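Local coordinates for transcription antitermination protein NusB (PDB 1TZV), which probably takes part in transcription antitermination of ribosomal RNA operons by binding the boxA sequence of their RNA, at residues A15-E20 and L77-R82; D26-L31 and R49-I54; L87-L92 and G125-I130. All blocks are in the same frame, centred on the assembly; numbering follows the deposited sequence.

Overall arrangement
All three contacts belong to one all-helical NusB fold. Contacts 1 and 3 share helix 79-94, its first turn serving contact 1 and later turns contact 3, and contact 2 touches this helix through Tyr50. The centres of contacts 1 and 3 lie about 16 Å apart, and Leu16 CD1 reaches Leu87 CB at 4.2 Å. Contact 2 is nested in the chain between the two halves of contact 1, about 13 Å from it by centres; His19 CA meets Ile30 CD1 at 3.6 Å. Contacts 2 and 3 lie on opposite sides of the chain's centre, about 19 Å apart by centres, yet Tyr50 OH and Glu91 OE2, 2.6 Å apart, join them through a probable hydrogen bond.

Contact 1: residues A15-E20 and L77-R82; sequences ALFQHE and LSVVDR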
# COMPACT_ATOMS: atom_id res chain seq x y z
N ALA A 15 6.35 0.46 7.49
CA ALA A 15 6.13 1.70 8.24
C ALA A 15 4.64 1.81 8.61
O ALA A 15 4.31 2.15 9.75
CB ALA A 15 6.59 2.92 7.42
N LEU A 16 3.75 1.49 7.67
CA LEU A 16 2.31 1.53 7.94
C LEU A 16 1.94 0.53 9.03
O LEU A 16 1.18 0.85 9.93
CB LEU A 16 1.50 1.20 6.67
CG LEU A 16 1.63 2.22 5.54
CD1 LEU A 16 1.02 1.64 4.28
CD2 LEU A 16 0.94 3.50 5.91
N PHE A 17 2.49 -0.68 8.93
CA PHE A 17 2.22 -1.73 9.92
C PHE A 17 2.68 -1.28 11.32
O PHE A 17 1.93 -1.35 12.30
CB PHE A 17 2.97 -2.99 9.46
CG PHE A 17 2.86 -4.19 10.39
CD1 PHE A 17 3.68 -4.29 11.52
CD2 PHE A 17 2.00 -5.23 10.09
CE1 PHE A 17 3.65 -5.45 12.34
CE2 PHE A 17 1.95 -6.39 10.89
CZ PHE A 17 2.78 -6.49 12.02
N GLN A 18 3.91 -0.79 11.41
CA GLN A 18 4.41 -0.35 12.71
C GLN A 18 3.65 0.83 13.30
O GLN A 18 3.47 0.92 14.52
CB GLN A 18 5.91 -0.03 12.61
CG GLN A 18 6.74 -1.27 12.35
CD GLN A 18 8.22 -1.04 12.55
OE1 GLN A 18 8.88 -1.80 13.26
NE2 GLN A 18 8.75 0.01 11.94
N HIS A 19 3.16 1.73 12.45
CA HIS A 19 2.45 2.87 12.95
C HIS A 19 1.17 2.48 13.69
O HIS A 19 0.71 3.22 14.58
CB HIS A 19 2.11 3.86 11.82
CG HIS A 19 1.50 5.13 12.32
ND1 HIS A 19 0.14 5.34 12.34
CD2 HIS A 19 2.06 6.24 12.85
CE1 HIS A 19 -0.11 6.54 12.86
NE2 HIS A 19 1.04 7.10 13.17
N GLU A 20 0.59 1.33 13.34
CA GLU A 20 -0.64 0.90 14.02
C GLU A 20 -0.45 0.69 15.53
O GLU A 20 -1.43 0.72 16.29
CB GLU A 20 -1.16 -0.41 13.39
CG GLU A 20 -1.61 -0.25 11.92
CD GLU A 20 -3.10 0.01 11.78
OE1 GLU A 20 -3.56 0.33 10.66
OE2 GLU A 20 -3.82 -0.13 12.79
N LEU A 77 -10.70 -4.97 9.64
CA LEU A 77 -9.75 -5.79 8.92
C LEU A 77 -8.47 -5.83 9.75
O LEU A 77 -8.26 -5.01 10.65
CB LEU A 77 -9.42 -5.19 7.54
CG LEU A 77 -10.56 -5.14 6.52
CD1 LEU A 77 -10.09 -4.37 5.28
CD2 LEU A 77 -10.99 -6.55 6.17
N SER A 78 -7.62 -6.80 9.43
CA SER A 78 -6.35 -6.91 10.13
C SER A 78 -5.45 -5.74 9.74
O SER A 78 -5.67 -5.07 8.72
CB SER A 78 -5.64 -8.19 9.75
OG SER A 78 -5.16 -8.11 8.39
N VAL A 79 -4.44 -5.49 10.56
CA VAL A 79 -3.51 -4.41 10.26
C VAL A 79 -2.86 -4.66 8.89
O VAL A 79 -2.57 -3.71 8.16
CB VAL A 79 -2.41 -4.27 11.36
CG1 VAL A 79 -3.04 -3.79 12.68
CG2 VAL A 79 -1.70 -5.60 11.58
N VAL A 80 -2.64 -5.92 8.54
CA VAL A 80 -2.03 -6.22 7.25
C VAL A 80 -2.97 -5.88 6.10
O VAL A 80 -2.59 -5.14 5.17
CB VAL A 80 -1.65 -7.69 7.12
CG1 VAL A 80 -1.11 -7.97 5.71
CG2 VAL A 80 -0.59 -8.05 8.18
N ASP A 81 -4.20 -6.38 6.12
CA ASP A 81 -5.10 -6.13 5.00
C ASP A 81 -5.47 -4.66 4.85
O ASP A 81 -5.54 -4.14 3.73
CB ASP A 81 -6.34 -7.01 5.14
CG ASP A 81 -6.02 -8.48 4.97
OD1 ASP A 81 -4.95 -8.79 4.40
OD2 ASP A 81 -6.86 -9.31 5.41
N ARG A 82 -5.73 -3.97 5.95
CA ARG A 82 -6.06 -2.56 5.89
C ARG A 82 -4.93 -1.76 5.24
O ARG A 82 -5.16 -0.91 4.34
CB ARG A 82 -6.33 -2.02 7.31
CG ARG A 82 -6.38 -0.48 7.43
CD ARG A 82 -6.95 0.00 8.77
NE ARG A 82 -6.22 -0.54 9.91
CZ ARG A 82 -6.62 -1.58 10.62
NH1 ARG A 82 -5.87 -2.01 11.62
NH2 ARG A 82 -7.78 -2.18 10.37
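Glu20 and Arg82 form a side-on, two-bond salt bridge between segment 15-20 and the first turn of helix 79-94. Arg82 NE donates to Glu20 OE1 at 2.9 Å, nearly straight at 166° and on the syn side, while Arg82 NH1 reaches Glu20 OE2 at 3.0 Å. The planes of carboxylate and guanidinium are 48° apart, which fits NH1 meeting OE2 from above the carboxylate plane. A bend at chi3 (56°) turns the guanidinium back along its own segment, where Arg82 NH2 bonds Leu77 O at 2.9 Å and also Leu74 O. Were alanine to replace this arginine, the Glu20 carboxylate would probably lose its two-bond partner and the carbonyl of Leu77 this donor.

Apolar contacts lie beside the bridge. In one of its two conformers, Val79 places CG1 3.9 Å from Glu20 CG and CG2 3.8 Å from Phe17 CE2. Val80 CG2 comes to the edge of the Phe17 ring.

Capping fixes the second helix start, Ser78 OG accepting from Asp81 N at 3.0 Å. The contact lies at the surface; behind it Val80 packs on Tyr114 of helix 100-114, and Leu77 on Phe122 of helix 117-134.

Contact 2: residues D26-L31 and R49-I54; sequences DLEQIL and RYIRGI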
# COMPACT_ATOMS: atom_id res chain seq x y z
N ASP A 26 5.11 10.03 14.18
CA ASP A 26 4.96 10.44 12.79
C ASP A 26 5.35 9.27 11.89
O ASP A 26 6.43 8.69 12.03
CB ASP A 26 5.86 11.66 12.52
CG ASP A 26 5.66 12.28 11.13
OD1 ASP A 26 6.10 13.44 10.95
OD2 ASP A 26 5.08 11.65 10.21
N LEU A 27 4.46 8.92 10.98
CA LEU A 27 4.69 7.82 10.04
C LEU A 27 6.01 8.04 9.30
O LEU A 27 6.73 7.08 8.99
CB LEU A 27 3.54 7.75 9.04
CG LEU A 27 3.22 6.36 8.50
CD1 LEU A 27 1.88 5.90 9.03
CD2 LEU A 27 3.19 6.40 6.99
N GLU A 28 6.34 9.30 9.00
CA GLU A 28 7.59 9.59 8.30
C GLU A 28 8.80 9.20 9.13
O GLU A 28 9.78 8.69 8.59
CB GLU A 28 7.67 11.07 7.96
CG GLU A 28 6.63 11.51 6.96
CD GLU A 28 6.87 12.93 6.49
OE1 GLU A 28 5.95 13.76 6.61
OE2 GLU A 28 7.99 13.22 6.00
N GLN A 29 8.76 9.44 10.45
CA GLN A 29 9.88 9.08 11.31
C GLN A 29 10.03 7.57 11.40
O GLN A 29 11.14 7.04 11.42
CB GLN A 29 9.69 9.66 12.72
CG GLN A 29 10.23 11.07 12.86
CD GLN A 29 11.72 11.14 12.55
OE1 GLN A 29 12.55 10.55 13.25
NE2 GLN A 29 12.07 11.87 11.49
N ILE A 30 8.91 6.87 11.46
CA ILE A 30 8.96 5.42 11.50
C ILE A 30 9.63 4.89 10.23
O ILE A 30 10.46 4.00 10.30
CB ILE A 30 7.55 4.82 11.64
CG1 ILE A 30 6.99 5.19 13.02
CG2 ILE A 30 7.60 3.31 11.46
CD1 ILE A 30 5.55 4.76 13.25
N LEU A 31 9.30 5.46 9.07
CA LEU A 31 9.94 5.01 7.83
C LEU A 31 11.45 5.24 7.89
O LEU A 31 12.22 4.39 7.44
CB LEU A 31 9.36 5.73 6.60
CG LEU A 31 10.07 5.38 5.28
CD1 LEU A 31 9.83 3.91 4.94
CD2 LEU A 31 9.58 6.26 4.16
N ARG A 49 8.20 9.31 -0.73
CA ARG A 49 7.10 9.89 -1.50
C ARG A 49 5.81 9.10 -1.21
O ARG A 49 4.73 9.69 -1.00
CB ARG A 49 7.41 9.87 -3.00
CG ARG A 49 6.31 10.48 -3.84
CD ARG A 49 6.60 10.44 -5.36
NE ARG A 49 6.63 9.08 -5.88
CZ ARG A 49 7.75 8.41 -6.14
NH1 ARG A 49 7.69 7.17 -6.60
NH2 ARG A 49 8.93 8.98 -5.96
N TYR A 50 5.91 7.78 -1.21
CA TYR A 50 4.75 6.92 -0.91
C TYR A 50 4.16 7.23 0.47
O TYR A 50 2.96 7.46 0.61
CB TYR A 50 5.15 5.43 -0.92
CG TYR A 50 5.04 4.70 -2.26
CD1 TYR A 50 5.81 5.10 -3.36
CD2 TYR A 50 4.20 3.59 -2.40
CE1 TYR A 50 5.76 4.39 -4.56
CE2 TYR A 50 4.14 2.88 -3.61
CZ TYR A 50 4.92 3.28 -4.67
OH TYR A 50 4.91 2.53 -5.82
N ILE A 51 5.02 7.23 1.49
CA ILE A 51 4.54 7.48 2.85
C ILE A 51 3.92 8.87 2.97
O ILE A 51 2.87 9.03 3.58
CB ILE A 51 5.68 7.24 3.86
CG1 ILE A 51 5.86 5.73 4.07
CG2 ILE A 51 5.39 7.96 5.19
CD1 ILE A 51 4.62 5.00 4.67
N ARG A 52 4.54 9.88 2.37
CA ARG A 52 3.96 11.21 2.46
C ARG A 52 2.64 11.28 1.69
O ARG A 52 1.70 11.94 2.14
CB ARG A 52 4.94 12.27 1.98
CG ARG A 52 6.03 12.50 3.02
CD ARG A 52 7.06 13.53 2.60
NE ARG A 52 6.53 14.89 2.50
CZ ARG A 52 7.29 15.95 2.21
NH1 ARG A 52 8.58 15.77 2.00
NH2 ARG A 52 6.76 17.16 2.13
N GLY A 53 2.58 10.57 0.56
CA GLY A 53 1.37 10.55 -0.24
C GLY A 53 0.21 9.86 0.46
O GLY A 53 -0.94 10.29 0.37
N ILE A 54 0.52 8.78 1.16
CA ILE A 54 -0.52 8.05 1.88
C ILE A 54 -0.97 8.91 3.06
O ILE A 54 -2.17 9.03 3.31
CB ILE A 54 0.02 6.68 2.34
CG1 ILE A 54 0.24 5.79 1.11
CG2 ILE A 54 -0.95 6.05 3.36
CD1 ILE A 54 1.11 4.57 1.37
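Helix segments 27-31 and 49-54 run nearly antiparallel, at 161° between their directions with axes 9.9 Å apart, and Glu28 and Ile51 form the nearest CA pair across them. Ile51 is the central side chain. It points at the other helix and lies between two leucines one turn apart, Leu27 and Leu31. Leu31 CD2 lies 3.8 Å from Ile51 CG1, its side chain crossing that of Ile51 at a slant. Leu27 also faces Ile51 through CD2, but Leu27 was deposited in two conformers and the separations in this one are too short to be trusted. On the flank, the CG of Glu28 passes 4.2 Å from Ile51 CG2.

This is an antiparallel pairing of consecutive helices in the N-terminal part of the all-helical NusB fold, and helix 5-19 packs on it too, with Val12 against Ile51. At its start, helix 27-34 is capped by Asp26, whose OD2 accepts from Glu28 N at 2.9 Å, the donor lying 53° out of the carboxylate plane.

Toward the outer side, the carboxylate of Glu28 lies against the aliphatic part of Arg52, Glu28 OE2 being 3.5 Å from Arg52 CD. The guanidinium is nearly parallel to that carboxylate (11° between planes), yet Glu28 OE2 stays 4.1 Å from Arg52 NE, well out of the guanidinium plane. Any attraction is probably one of charge only, since no N-H points at the oxygen. Glu28 instead forms its salt bridge with Lys55 through OE1, and Asp26 OD2 pairs with the same lysine.

Contact 3: residues L87-L92 and G125-I130; sequences LATYEL and GILDRI
Ala88 and Leu127 make the closest contact between helix segments 87-92 and 125-130, with Ala88 CB 3.6 Å from Leu127 CD1 and 3.7 Å from Leu127 CD2. The methyl of the alanine thus meets both branches of the leucine fork. The CB of Leu127 does not point straight at segment 87-92, but CG stands anti to the carbonyl carbon (chi1 -66°) and the extended chi2 carries the fork across to the alanine. The two segments run roughly parallel, with an angle of 22° and axes 10.9 Å apart, and Leu127, Ile130 and Leu92 reach into the interval.

Thr89 extends the tight part. Its OG1 lies 3.7 Å from Ile130 CD1, the two side chains crossing at about a right angle. That oxygen meets only carbon across this interface; its polar partner is Leu85 O, one turn back in the same helix, so the hydroxyl can be buried among apolar groups with a hydrogen bond in place.

Packing is looser around Leu92. Its CD1 stays 4.4 Å from Leu127 CD2, and its CD2 4.3 Å from Ile130 CG2, both clearly longer than the approach of Ala88 to Leu127. The looseness is not a solvent gap, for all five touching residues are buried.

Within the all-helical fold, helix 100-114 lies against both partners through Ala107, which touches Ala88 and Leu127. Helix 58-66 packs on Thr89 through Ile61, Leu64 and Ile65, while helix 41-56 meets helix 79-94 through Tyr50 and Ile54 on Leu87.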
# COMPACT_ATOMS: atom_id res chain seq x y z
N LEU A 87 -1.98 1.08 0.79
CA LEU A 87 -0.77 1.18 -0.03
C LEU A 87 -1.07 0.96 -1.52
O LEU A 87 -0.63 1.74 -2.39
CB LEU A 87 0.26 0.15 0.47
CG LEU A 87 1.56 -0.06 -0.31
CD1 LEU A 87 2.20 1.26 -0.68
CD2 LEU A 87 2.51 -0.89 0.55
N ALA A 88 -1.81 -0.09 -1.82
CA ALA A 88 -2.17 -0.40 -3.21
C ALA A 88 -3.08 0.67 -3.81
O ALA A 88 -2.93 0.99 -5.01
CB ALA A 88 -2.86 -1.78 -3.29
N THR A 89 -4.03 1.21 -3.05
CA THR A 89 -4.94 2.24 -3.57
C THR A 89 -4.12 3.50 -3.87
O THR A 89 -4.30 4.12 -4.93
CB THR A 89 -6.08 2.50 -2.57
OG1 THR A 89 -6.84 1.30 -2.44
CG2 THR A 89 -7.04 3.60 -3.08
N TYR A 90 -3.20 3.86 -2.98
CA TYR A 90 -2.34 5.00 -3.21
C TYR A 90 -1.56 4.78 -4.51
O TYR A 90 -1.50 5.67 -5.37
CB TYR A 90 -1.34 5.16 -2.06
CG TYR A 90 -0.21 6.09 -2.44
CD1 TYR A 90 -0.40 7.48 -2.49
CD2 TYR A 90 1.00 5.57 -2.90
CE1 TYR A 90 0.59 8.32 -3.02
CE2 TYR A 90 1.99 6.40 -3.44
CZ TYR A 90 1.77 7.77 -3.49
OH TYR A 90 2.71 8.59 -4.07
N GLU A 91 -0.95 3.61 -4.66
CA GLU A 91 -0.15 3.33 -5.83
C GLU A 91 -1.00 3.37 -7.11
O GLU A 91 -0.58 3.95 -8.13
CB GLU A 91 0.55 1.98 -5.67
CG GLU A 91 1.58 1.72 -6.74
CD GLU A 91 2.34 0.44 -6.48
OE1 GLU A 91 1.91 -0.61 -6.98
OE2 GLU A 91 3.35 0.48 -5.77
N LEU A 92 -2.17 2.76 -7.06
CA LEU A 92 -3.11 2.75 -8.19
C LEU A 92 -3.45 4.18 -8.65
O LEU A 92 -3.40 4.51 -9.85
CB LEU A 92 -4.41 2.08 -7.75
CG LEU A 92 -5.13 0.92 -8.40
CD1 LEU A 92 -5.47 -0.13 -7.34
CD2 LEU A 92 -6.42 1.43 -9.03
N GLY A 125 -9.91 -9.28 -4.66
CA GLY A 125 -11.27 -8.90 -5.03
C GLY A 125 -11.54 -7.42 -4.87
O GLY A 125 -12.13 -6.76 -5.76
N ILE A 126 -11.14 -6.86 -3.73
CA ILE A 126 -11.36 -5.45 -3.49
C ILE A 126 -10.57 -4.59 -4.48
O ILE A 126 -11.11 -3.65 -5.07
CB ILE A 126 -10.95 -5.05 -2.06
CG1 ILE A 126 -11.81 -5.81 -1.06
CG2 ILE A 126 -11.10 -3.55 -1.86
CD1 ILE A 126 -11.49 -5.45 0.34
N LEU A 127 -9.30 -4.91 -4.65
CA LEU A 127 -8.48 -4.12 -5.57
C LEU A 127 -8.92 -4.22 -7.03
O LEU A 127 -8.83 -3.22 -7.75
CB LEU A 127 -7.01 -4.49 -5.43
CG LEU A 127 -6.38 -4.11 -4.07
CD1 LEU A 127 -4.96 -4.60 -4.04
CD2 LEU A 127 -6.42 -2.60 -3.84
N ASP A 128 -9.39 -5.38 -7.48
CA ASP A 128 -9.86 -5.49 -8.86
C ASP A 128 -11.02 -4.53 -9.05
O ASP A 128 -11.12 -3.86 -10.09
CB ASP A 128 -10.35 -6.91 -9.18
CG ASP A 128 -9.23 -7.87 -9.52
OD1 ASP A 128 -9.55 -9.08 -9.66
OD2 ASP A 128 -8.06 -7.46 -9.66
N ARG A 129 -11.90 -4.45 -8.06
CA ARG A 129 -13.06 -3.57 -8.13
C ARG A 129 -12.65 -2.10 -8.09
O ARG A 129 -13.16 -1.27 -8.86
CB ARG A 129 -14.05 -3.92 -7.00
CG ARG A 129 -14.77 -5.26 -7.22
CD ARG A 129 -15.38 -5.83 -5.93
NE ARG A 129 -16.43 -4.98 -5.38
CZ ARG A 129 -16.76 -4.89 -4.09
NH1 ARG A 129 -17.74 -4.08 -3.72
NH2 ARG A 129 -16.10 -5.58 -3.17
N ILE A 130 -11.71 -1.74 -7.22
CA ILE A 130 -11.26 -0.36 -7.16
C ILE A 130 -10.58 0.03 -8.47
O ILE A 130 -10.82 1.13 -9.00
CB ILE A 130 -10.27 -0.13 -5.99
CG1 ILE A 130 -11.00 -0.27 -4.66
CG2 ILE A 130 -9.60 1.24 -6.12
CD1 ILE A 130 -10.06 -0.32 -3.45